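Local coordinates for protein acetylserotonin O-methyltransferase (Homo sapiens, PDB 4A6D) that methylates N-acetylserotonin with S-adenosyl-L-methionine to give melatonin and S-adenosyl-L-homocysteine, working as a homodimer, at residues A[115-120]-A[299-304]; A[121-124]-A[129-132]. One frame throughout, in Å; residues are numbered along the deposited sequence.

Contact 1: residues A[115-120]-A[299-304]; sequences RCWGHL and YSLNML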
ATOM      1  N   ARG A 115       4.875  -7.859  -2.868  1.00 74.21           N
ATOM      2  CA  ARG A 115       4.747  -9.265  -2.468  1.00 76.09           C
ATOM      3  C   ARG A 115       5.505  -9.481  -1.145  1.00 80.04           C
ATOM      4  O   ARG A 115       4.877  -9.816  -0.146  1.00 79.41           O
ATOM      5  CB  ARG A 115       5.281 -10.192  -3.573  1.00 78.89           C
ATOM      6  CG  ARG A 115       4.203 -10.650  -4.549  1.00 93.17           C
ATOM      7  CD  ARG A 115       4.396 -12.083  -5.052  1.00114.07           C
ATOM      8  NE  ARG A 115       4.388 -13.112  -3.995  1.00127.84           N
ATOM      9  CZ  ARG A 115       3.300 -13.599  -3.394  1.00137.26           C
ATOM     10  NH1 ARG A 115       2.093 -13.138  -3.709  1.00115.29           N
ATOM     11  NH2 ARG A 115       3.415 -14.536  -2.459  1.00121.88           N
ATOM     12  N   CYS A 116       6.826  -9.171  -1.123  1.00 75.95           N
ATOM     13  CA  CYS A 116       7.712  -9.257   0.047  1.00 75.47           C
ATOM     14  C   CYS A 116       7.098  -8.590   1.295  1.00 75.73           C
ATOM     15  O   CYS A 116       7.040  -9.198   2.370  1.00 74.11           O
ATOM     16  CB  CYS A 116       9.091  -8.683  -0.279  1.00 75.31           C
ATOM     17  SG  CYS A 116      10.203  -9.848  -1.107  1.00 81.68           S
ATOM     18  N   TRP A 117       6.570  -7.370   1.119  1.00 72.00           N
ATOM     19  CA  TRP A 117       5.969  -6.582   2.194  1.00 71.89           C
ATOM     20  C   TRP A 117       4.741  -7.196   2.891  1.00 77.74           C
ATOM     21  O   TRP A 117       4.432  -6.816   4.019  1.00 78.39           O
ATOM     22  CB  TRP A 117       5.785  -5.122   1.780  1.00 69.57           C
ATOM     23  CG  TRP A 117       7.020  -4.291   1.984  1.00 69.68           C
ATOM     24  CD1 TRP A 117       8.174  -4.324   1.248  1.00 72.17           C
ATOM     25  CD2 TRP A 117       7.237  -3.333   3.029  1.00 68.77           C
ATOM     26  NE1 TRP A 117       9.050  -3.369   1.708  1.00 70.20           N
ATOM     27  CE2 TRP A 117       8.519  -2.775   2.825  1.00 70.94           C
ATOM     28  CE3 TRP A 117       6.460  -2.880   4.120  1.00 70.35           C
ATOM     29  CZ2 TRP A 117       9.044  -1.786   3.662  1.00 69.66           C
ATOM     30  CZ3 TRP A 117       6.982  -1.900   4.947  1.00 71.37           C
ATOM     31  CH2 TRP A 117       8.267  -1.366   4.716  1.00 71.25           C
ATOM     32  N   GLY A 118       4.111  -8.187   2.263  1.00 74.39           N
ATOM     33  CA  GLY A 118       3.025  -8.929   2.893  1.00 75.82           C
ATOM     34  C   GLY A 118       3.553  -9.750   4.061  1.00 82.77           C
ATOM     35  O   GLY A 118       2.838 -10.015   5.029  1.00 82.51           O
ATOM     36  N   HIS A 119       4.843 -10.105   3.994  1.00 82.78           N
ATOM     37  CA  HIS A 119       5.552 -10.855   5.030  1.00 84.99           C
ATOM     38  C   HIS A 119       6.331  -9.920   5.985  1.00 84.74           C
ATOM     39  O   HIS A 119       7.277 -10.380   6.623  1.00 84.93           O
ATOM     40  CB  HIS A 119       6.491 -11.906   4.393  1.00 87.48           C
ATOM     41  CG  HIS A 119       5.797 -12.821   3.440  1.00 93.05           C
ATOM     42  ND1 HIS A 119       5.063 -13.899   3.886  1.00 97.58           N
ATOM     43  CD2 HIS A 119       5.727 -12.771   2.091  1.00 95.35           C
ATOM     44  CE1 HIS A 119       4.565 -14.470   2.800  1.00 98.29           C
ATOM     45  NE2 HIS A 119       4.942 -13.831   1.696  1.00 97.36           N
ATOM     46  N   LEU A 120       5.893  -8.641   6.131  1.00 78.04           N
ATOM     47  CA  LEU A 120       6.539  -7.630   6.987  1.00 75.64           C
ATOM     48  C   LEU A 120       6.633  -8.048   8.451  1.00 82.00           C
ATOM     49  O   LEU A 120       7.705  -7.906   9.051  1.00 82.58           O
ATOM     50  CB  LEU A 120       5.893  -6.223   6.871  1.00 73.06           C
ATOM     51  CG  LEU A 120       6.518  -5.133   7.763  1.00 75.49           C
ATOM     52  CD1 LEU A 120       7.989  -4.894   7.415  1.00 73.61           C
ATOM     53  CD2 LEU A 120       5.779  -3.858   7.677  1.00 76.13           C
ATOM     54  N   TYR A 299      12.524   2.846   3.482  1.00 60.81           N
ATOM     55  CA  TYR A 299      13.633   2.249   2.731  1.00 60.54           C
ATOM     56  C   TYR A 299      14.514   1.377   3.616  1.00 62.76           C
ATOM     57  O   TYR A 299      14.975   0.334   3.143  1.00 60.51           O
ATOM     58  CB  TYR A 299      14.495   3.336   2.070  1.00 62.11           C
ATOM     59  CG  TYR A 299      13.954   3.896   0.767  1.00 65.19           C
ATOM     60  CD1 TYR A 299      12.584   3.846   0.470  1.00 66.02           C
ATOM     61  CD2 TYR A 299      14.803   4.502  -0.158  1.00 66.78           C
ATOM     62  CE1 TYR A 299      12.084   4.358  -0.728  1.00 64.64           C
ATOM     63  CE2 TYR A 299      14.310   5.042  -1.347  1.00 68.93           C
ATOM     64  CZ  TYR A 299      12.947   4.979  -1.621  1.00 73.43           C
ATOM     65  OH  TYR A 299      12.464   5.523  -2.783  1.00 72.88           O
ATOM     66  N   SER A 300      14.745   1.773   4.894  1.00 59.85           N
ATOM     67  CA  SER A 300      15.565   0.929   5.784  1.00 60.97           C
ATOM     68  C   SER A 300      14.808  -0.358   6.123  1.00 66.87           C
ATOM     69  O   SER A 300      15.404  -1.432   6.170  1.00 67.26           O
ATOM     70  CB  SER A 300      15.991   1.679   7.045  1.00 63.38           C
ATOM     71  OG  SER A 300      17.032   0.982   7.712  1.00 62.48           O
ATOM     72  N   LEU A 301      13.481  -0.240   6.306  1.00 63.50           N
ATOM     73  CA  LEU A 301      12.595  -1.363   6.573  1.00 63.28           C
ATOM     74  C   LEU A 301      12.478  -2.248   5.330  1.00 67.33           C
ATOM     75  O   LEU A 301      12.519  -3.472   5.464  1.00 68.64           O
ATOM     76  CB  LEU A 301      11.247  -0.884   7.097  1.00 63.15           C
ATOM     77  CG  LEU A 301      10.292  -1.962   7.650  1.00 68.20           C
ATOM     78  CD1 LEU A 301      10.960  -2.873   8.695  1.00 69.06           C
ATOM     79  CD2 LEU A 301       9.057  -1.329   8.197  1.00 67.13           C
ATOM     80  N   ASN A 302      12.465  -1.637   4.128  1.00 62.54           N
ATOM     81  CA  ASN A 302      12.500  -2.374   2.870  1.00 63.11           C
ATOM     82  C   ASN A 302      13.823  -3.189   2.724  1.00 70.60           C
ATOM     83  O   ASN A 302      13.832  -4.216   2.049  1.00 72.56           O
ATOM     84  CB  ASN A 302      12.338  -1.438   1.674  1.00 61.71           C
ATOM     85  CG  ASN A 302      12.317  -2.214   0.370  1.00 79.40           C
ATOM     86  OD1 ASN A 302      11.501  -3.121   0.163  1.00 66.37           O
ATOM     87  ND2 ASN A 302      13.306  -2.000  -0.470  1.00 69.68           N
ATOM     88  N   MET A 303      14.938  -2.725   3.331  1.00 67.63           N
ATOM     89  CA  MET A 303      16.219  -3.444   3.292  1.00 66.82           C
ATOM     90  C   MET A 303      16.145  -4.653   4.230  1.00 71.41           C
ATOM     91  O   MET A 303      16.746  -5.679   3.939  1.00 73.06           O
ATOM     92  CB  MET A 303      17.417  -2.531   3.639  1.00 68.58           C
ATOM     93  CG  MET A 303      17.704  -1.436   2.610  1.00 71.63           C
ATOM     94  SD  MET A 303      18.247  -1.999   0.965  1.00 76.31           S
ATOM     95  CE  MET A 303      16.717  -1.923   0.077  1.00 72.23           C
ATOM     96  N   LEU A 304      15.435  -4.525   5.355  1.00 68.40           N
ATOM     97  CA  LEU A 304      15.247  -5.614   6.302  1.00 70.56           C
ATOM     98  C   LEU A 304      14.407  -6.718   5.634  1.00 78.24           C
ATOM     99  O   LEU A 304      14.784  -7.886   5.681  1.00 79.20           O
ATOM    100  CB  LEU A 304      14.573  -5.131   7.612  1.00 71.00           C
ATOM    101  CG  LEU A 304      14.135  -6.240   8.592  1.00 77.25           C
ATOM    102  CD1 LEU A 304      15.350  -6.982   9.178  1.00 78.45           C
ATOM    103  CD2 LEU A 304      13.289  -5.693   9.694  1.00 77.56           C
TER

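Contact 2: residues A[121-124]-A[129-132]; sequences ADAV and NQYL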
ATOM      1  N   ALA A 121       5.523  -8.544   9.015  1.00 79.01           N
ATOM      2  CA  ALA A 121       5.432  -8.966  10.411  1.00 81.05           C
ATOM      3  C   ALA A 121       6.477 -10.027  10.757  1.00 88.99           C
ATOM      4  O   ALA A 121       7.081  -9.938  11.826  1.00 91.26           O
ATOM      5  CB  ALA A 121       4.027  -9.451  10.735  1.00 82.52           C
ATOM      6  N   ASP A 122       6.758 -10.965   9.825  1.00 84.86           N
ATOM      7  CA  ASP A 122       7.766 -11.995  10.045  1.00 85.69           C
ATOM      8  C   ASP A 122       9.172 -11.482   9.862  1.00 88.52           C
ATOM      9  O   ASP A 122      10.062 -11.937  10.574  1.00 90.07           O
ATOM     10  CB  ASP A 122       7.510 -13.239   9.194  1.00 88.62           C
ATOM     11  CG  ASP A 122       6.223 -13.971   9.499  1.00 97.09           C
ATOM     12  OD1 ASP A 122       5.684 -13.801  10.633  1.00 96.31           O
ATOM     13  OD2 ASP A 122       5.738 -14.697   8.609  1.00105.13           O
ATOM     14  N   ALA A 123       9.390 -10.544   8.909  1.00 82.41           N
ATOM     15  CA  ALA A 123      10.704  -9.916   8.680  1.00 80.05           C
ATOM     16  C   ALA A 123      11.075  -9.102   9.920  1.00 82.49           C
ATOM     17  O   ALA A 123      12.208  -9.140  10.347  1.00 83.08           O
ATOM     18  CB  ALA A 123      10.673  -9.038   7.445  1.00 78.39           C
ATOM     19  N   VAL A 124      10.095  -8.450  10.543  1.00 79.93           N
ATOM     20  CA  VAL A 124      10.249  -7.722  11.806  1.00 80.05           C
ATOM     21  C   VAL A 124      10.487  -8.774  12.919  1.00 88.79           C
ATOM     22  O   VAL A 124      11.494  -8.674  13.614  1.00 90.28           O
ATOM     23  CB  VAL A 124       9.039  -6.782  12.095  1.00 81.25           C
ATOM     24  CG1 VAL A 124       9.065  -6.248  13.522  1.00 81.47           C
ATOM     25  CG2 VAL A 124       8.986  -5.628  11.098  1.00 78.68           C
ATOM     26  N   ASN A 129      15.357 -11.131   5.821  1.00 83.28           N
ATOM     27  CA  ASN A 129      14.623 -11.060   4.558  1.00 82.75           C
ATOM     28  C   ASN A 129      13.741 -12.300   4.272  1.00 91.22           C
ATOM     29  O   ASN A 129      13.950 -13.359   4.870  1.00 92.71           O
ATOM     30  CB  ASN A 129      15.531 -10.713   3.397  1.00 80.38           C
ATOM     31  CG  ASN A 129      16.399 -11.824   2.856  1.00 95.34           C
ATOM     32  OD1 ASN A 129      15.911 -12.813   2.303  1.00 96.79           O
ATOM     33  ND2 ASN A 129      17.705 -11.597   2.846  1.00 81.89           N
ATOM     34  N   GLN A 130      12.756 -12.154   3.365  1.00 88.53           N
ATOM     35  CA  GLN A 130      11.762 -13.184   3.086  1.00 90.02           C
ATOM     36  C   GLN A 130      11.677 -13.697   1.637  1.00 97.01           C
ATOM     37  O   GLN A 130      10.588 -14.072   1.207  1.00 97.61           O
ATOM     38  CB  GLN A 130      10.366 -12.726   3.575  1.00 90.49           C
ATOM     39  CG  GLN A 130      10.331 -11.998   4.911  1.00 98.15           C
ATOM     40  CD  GLN A 130      10.582 -12.908   6.078  1.00109.44           C
ATOM     41  OE1 GLN A 130      11.711 -13.086   6.535  1.00110.04           O
ATOM     42  NE2 GLN A 130       9.531 -13.478   6.607  1.00 91.99           N
ATOM     43  N   TYR A 131      12.785 -13.747   0.892  1.00 95.88           N
ATOM     44  CA  TYR A 131      12.730 -14.263  -0.484  1.00 98.07           C
ATOM     45  C   TYR A 131      12.287 -15.733  -0.546  1.00107.53           C
ATOM     46  O   TYR A 131      11.534 -16.108  -1.453  1.00108.67           O
ATOM     47  CB  TYR A 131      14.072 -14.076  -1.214  1.00 99.00           C
ATOM     48  CG  TYR A 131      14.224 -12.714  -1.848  1.00 99.10           C
ATOM     49  CD1 TYR A 131      13.637 -12.423  -3.079  1.00101.05           C
ATOM     50  CD2 TYR A 131      14.983 -11.722  -1.238  1.00 99.07           C
ATOM     51  CE1 TYR A 131      13.751 -11.157  -3.656  1.00100.79           C
ATOM     52  CE2 TYR A 131      15.141 -10.466  -1.824  1.00 98.95           C
ATOM     53  CZ  TYR A 131      14.512 -10.183  -3.027  1.00110.44           C
ATOM     54  OH  TYR A 131      14.686  -8.943  -3.595  1.00117.04           O
ATOM     55  N   LEU A 132      12.738 -16.556   0.423  1.00106.49           N
ATOM     56  CA  LEU A 132      12.349 -17.960   0.477  1.00109.68           C
ATOM     57  C   LEU A 132      10.857 -18.109   0.836  1.00113.79           C
ATOM     58  O   LEU A 132      10.172 -18.962   0.259  1.00116.38           O
ATOM     59  CB  LEU A 132      13.239 -18.763   1.447  1.00111.58           C
ATOM     60  CG  LEU A 132      13.081 -20.299   1.354  1.00120.50           C
ATOM     61  CD1 LEU A 132      14.161 -20.920   0.493  1.00122.27           C
ATOM     62  CD2 LEU A 132      13.043 -20.944   2.730  1.00124.99           C
TER

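Contact 1: residues A[115-120]-A[299-304]
Leu301 packs against both Trp117 and Leu120, and its side chain can be followed outward atom by atom. CB already touches the benzene end of the indole, 3.8 Å from Trp117 CH2. At the branch point the contact becomes double: Leu301 CG lies 3.6 Å from Trp117 CH2 and 3.7 Å from Leu120 CD1. Both methyls touch Leu120 CD1, the Leu301 CD1 methyl at 3.8 Å; Leu301 CD2 alone of the two also reaches the ring, 3.6 Å from Trp117 CH2. Leu301 holds CG opposite its own backbone N (chi1 -170°), which carries the branched end to both Trp117 and Leu120. The type I turn from Trp117 to Leu120 brings the two side chains to the same place, and Leu120 CD1 rests over one face of the indole, displaced toward its rim. In the fold, the chain of helix 103-117 and the turn after it here meet helix 294-305 of the class I-like methyltransferase domain, against the dimer interface: Phe19 of the second subunit makes an edge-to-face contact with Trp117, and Ile66 of that subunit packs on Leu301. One residue further along, Asn302, a substrate-binding residue, approaches the pyrrole side of the same ring. Trp117 NE1 donates to Asn302 OD1 over 2.9 Å in a nearly straight bond (N-H...O 164°). The oxygen sits in the ring plane, the amide is almost coplanar with the indole, and the donor meets the carbonyl at a C=O...N angle of 122°. Asn302 OD1 is also bonded by Gln306 NE2, so two N-H groups grip one oxygen and limit rotation of the amide. Alongside this bond, Trp117 CZ2 comes within 3.5 Å of the backbone N of Asn302.

Contact 2: residues A[121-124]-A[129-132]
Gln130 lays the flat end of its side chain against the backbone of Ala123. One face of the terminal amide looks onto Ala123 N and CA, with Gln130 CD 3.9 Å from that nitrogen and 4.0 Å from that alpha carbon. Closer to the root of the side chain, Gln130 CG meets Ala123 CB at 3.9 Å, a plain aliphatic touch. The chain gets there by bending: CG stands anti to the carbonyl carbon, and a second turn at chi2 (-72°) swings the amide round to lie over the helix. One end of the amide also comes close to Asp122, whose CB methylene, not its carboxylate, makes the contact. Two short consecutive helices, 120-126 and 131-135, are joined by a brief connection, and the residue at the N-cap position of the second packs on the first. Backbone hydrogen bonds tie Gln130 to Val305, and Asn129 ND2 bonds to the carbonyl of Thr307, so this connection is also fastened to the chain around the end of helix 294-305. With an alanine here, the amide and CG would be gone, which would probably open a gap over the backbone of Ala123 and leave the Asp122 methylene without this partner. A polar group thus contributes chiefly through its broad face; no hydrogen bond is found between the two segments, so across them the packing rests on shape and van der Waals contact.

How the contacts relate
Contacts 1 and 2 have centres about 7 Å apart and touch one another; helices 103-117 and 120-126 also follow each other in the chain. Leu304 joins them twice: its CD2 lies 3.7 Å from Ala123 O, and its O lies 3.7 Å from Asn129 CB. Both contacts touch the second subunit. Contact 1 is the one that reaches the substrate site directly: Asn302 and Gln306 are both substrate-binding residues, and between nearest side-chain atoms Asn302 is about 7 Å from the inferred catalytic His255, while its side chain is about 10 Å from bound S-adenosylmethionine. Contact 2 stands further back, with the side chain of Gln130 about 8 Å from that of Gln306.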